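Side-chain contact in uncharacterized ABC transporter solute-binding protein yclQ (Bacillus subtilis subsp. subtilis str. 168, PDB 3GFV), which binds iron-free and ferric petrobactin, and the precursor 3,4-dihydroxybenzoic acid, as the solute-binding component of an ABC transporter that takes up ferric-petrobactin: residues I101-R104 with Q105-S108. Sequence-based numbering, arbitrary orientation.
With PO4 (phosphate ion), chain C.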
ATOM      1  N   ILE A 101      -6.383  11.313   4.973  1.00 21.20           N
ATOM      2  CA  ILE A 101      -4.921  11.238   5.054  1.00 21.39           C
ATOM      3  C   ILE A 101      -4.463   9.866   5.523  1.00 22.92           C
ATOM      4  O   ILE A 101      -5.269   9.027   5.935  1.00 24.30           O
ATOM      5  CB  ILE A 101      -4.333  12.321   6.002  1.00 23.91           C
ATOM      6  CG1 ILE A 101      -4.833  12.109   7.447  1.00 23.51           C
ATOM      7  CG2 ILE A 101      -4.701  13.699   5.503  1.00 22.19           C
ATOM      8  CD1 ILE A 101      -4.172  13.004   8.496  1.00 25.97           C
ATOM      9  N   SER A 102      -3.161   9.621   5.458  1.00 21.40           N
ATOM     10  CA  SER A 102      -2.631   8.422   6.077  1.00 19.99           C
ATOM     11  C   SER A 102      -1.257   8.694   6.666  1.00 20.81           C
ATOM     12  O   SER A 102      -0.968   9.809   7.071  1.00 22.40           O
ATOM     13  CB  SER A 102      -2.650   7.212   5.128  1.00 27.29           C
ATOM     14  OG  SER A 102      -1.953   7.487   3.931  1.00 29.18           O
ATOM     15  N   ALA A 103      -0.442   7.658   6.771  1.00 20.93           N
ATOM     16  CA  ALA A 103       0.725   7.749   7.633  1.00 25.03           C
ATOM     17  C   ALA A 103       1.667   8.919   7.296  1.00 25.93           C
ATOM     18  O   ALA A 103       2.198   9.568   8.194  1.00 25.48           O
ATOM     19  CB  ALA A 103       1.475   6.417   7.622  1.00 26.80           C
ATOM     20  N   ARG A 104       1.865   9.189   6.011  1.00 20.42           N
ATOM     21  CA  ARG A 104       2.822  10.214   5.609  1.00 25.13           C
ATOM     22  C   ARG A 104       2.396  11.639   5.980  1.00 27.68           C
ATOM     23  O   ARG A 104       3.231  12.554   5.956  1.00 27.00           O
ATOM     24  CB  ARG A 104       3.113  10.125   4.111  1.00 26.14           C
ATOM     25  CG  ARG A 104       3.917   8.873   3.714  1.00 26.81           C
ATOM     26  CD  ARG A 104       4.126   8.829   2.211  1.00 30.38           C
ATOM     27  NE  ARG A 104       5.118   7.832   1.821  1.00 31.58           N
ATOM     28  CZ  ARG A 104       4.843   6.671   1.229  1.00 31.55           C
ATOM     29  NH1 ARG A 104       3.592   6.329   0.948  1.00 30.70           N
ATOM     30  NH2 ARG A 104       5.832   5.847   0.916  1.00 34.21           N
ATOM     31  N   GLN A 105       1.112  11.834   6.318  1.00 20.74           N
ATOM     32  CA  GLN A 105       0.644  13.152   6.748  1.00 22.97           C
ATOM     33  C   GLN A 105       0.156  13.156   8.202  1.00 23.71           C
ATOM     34  O   GLN A 105      -0.517  14.098   8.643  1.00 24.35           O
ATOM     35  CB  GLN A 105      -0.498  13.668   5.843  1.00 25.96           C
ATOM     36  CG  GLN A 105      -0.223  13.618   4.349  1.00 27.05           C
ATOM     37  CD  GLN A 105      -0.492  12.249   3.739  1.00 26.87           C
ATOM     38  OE1 GLN A 105      -1.332  11.483   4.227  1.00 24.55           O
ATOM     39  NE2 GLN A 105       0.243  11.920   2.672  1.00 23.10           N
ATOM     40  N   SER A 106       0.510  12.106   8.940  1.00 28.99           N
ATOM     41  CA  SER A 106       0.017  11.885  10.311  1.00 32.74           C
ATOM     42  C   SER A 106       0.191  13.097  11.221  1.00 32.84           C
ATOM     43  O   SER A 106      -0.716  13.476  11.970  1.00 31.95           O
ATOM     44  CB  SER A 106       0.743  10.693  10.946  1.00 44.23           C
ATOM     45  OG  SER A 106       0.132   9.475  10.574  1.00 58.36           O
ATOM     46  N   GLU A 107       1.364  13.711  11.147  1.00 25.97           N
ATOM     47  CA  GLU A 107       1.655  14.870  11.971  1.00 25.80           C
ATOM     48  C   GLU A 107       0.956  16.157  11.567  1.00 29.28           C
ATOM     49  O   GLU A 107       1.040  17.150  12.284  1.00 32.43           O
ATOM     50  CB  GLU A 107       3.164  15.126  12.000  1.00 37.70           C
ATOM     51  CG  GLU A 107       3.818  14.755  13.304  1.00 47.77           C
ATOM     52  CD  GLU A 107       5.199  15.371  13.413  1.00 46.88           C
ATOM     53  OE1 GLU A 107       5.367  16.335  14.188  1.00 42.29           O
ATOM     54  OE2 GLU A 107       6.096  14.909  12.685  1.00 53.74           O
ATOM     55  N   SER A 108       0.285  16.165  10.420  1.00 27.30           N
ATOM     56  CA  SER A 108      -0.413  17.373   9.977  1.00 28.25           C
ATOM     57  C   SER A 108      -1.923  17.247  10.158  1.00 29.46           C
ATOM     58  O   SER A 108      -2.685  18.048   9.630  1.00 27.76           O
ATOM     59  CB  SER A 108      -0.089  17.690   8.512  1.00 33.33           C
ATOM     60  OG  SER A 108       1.260  18.113   8.404  1.00 40.23           O
TER
HETATM   61  P   PO4 C 304       8.436   7.034   3.665  1.00 94.07           P
HETATM   62  O1  PO4 C 304       7.522   5.842   3.841  1.00 93.38           O
HETATM   63  O2  PO4 C 304       8.404   7.484   2.224  1.00 90.60           O
HETATM   64  O3  PO4 C 304       7.973   8.157   4.569  1.00 92.85           O
HETATM   65  O4  PO4 C 304       9.844   6.632   4.034  1.00 95.61           O
HETATM   66  O   HOH W   1      -0.131   9.102   3.295  1.00 40.40           O
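Gln-105 folds its amide back onto the backbone of Ser-102 in the short 3-10 turn joining strand 98-101 to helix 109-115, a beta-alpha connection in one lobe of the periplasmic binding protein fold. The chain bends about CB-CG (chi2 83°), bringing Gln-105 OE1 to 2.9 Å from Ser-102 N in an almost straight bond. In return, Gln-105 N donates to Ser-102 O at 3.0 Å, above the carbonyl plane; the two bonds pin Gln-105 to both the N-H and the carbonyl of Ser-102. The other end of the buried amide is held too, NE2 donating to Leu-83 O. Ile-101 sets CB against Gln-105 OE1, and its CD1 lies 3.8 Å from Gln-105 O. Arg-104 CB lies 3.7 Å from Gln-105 NE2; the side chain then runs extended from CG to NE away from the turn. Its guanidinium donates through NH2 to Tyr-275 O and makes a cation-pi contact with Tyr-275. O2 of a phosphate, probably from the crystallisation liquor, lies in the guanidinium plane, at the edge carrying NE and NH2, which both bond it weakly. Ser-102 OG hydrogen-bonds Asp-41 OD1 and accepts from a water whose oxygen lies 2.8 Å from Gln-105 OE1, to which it also donates.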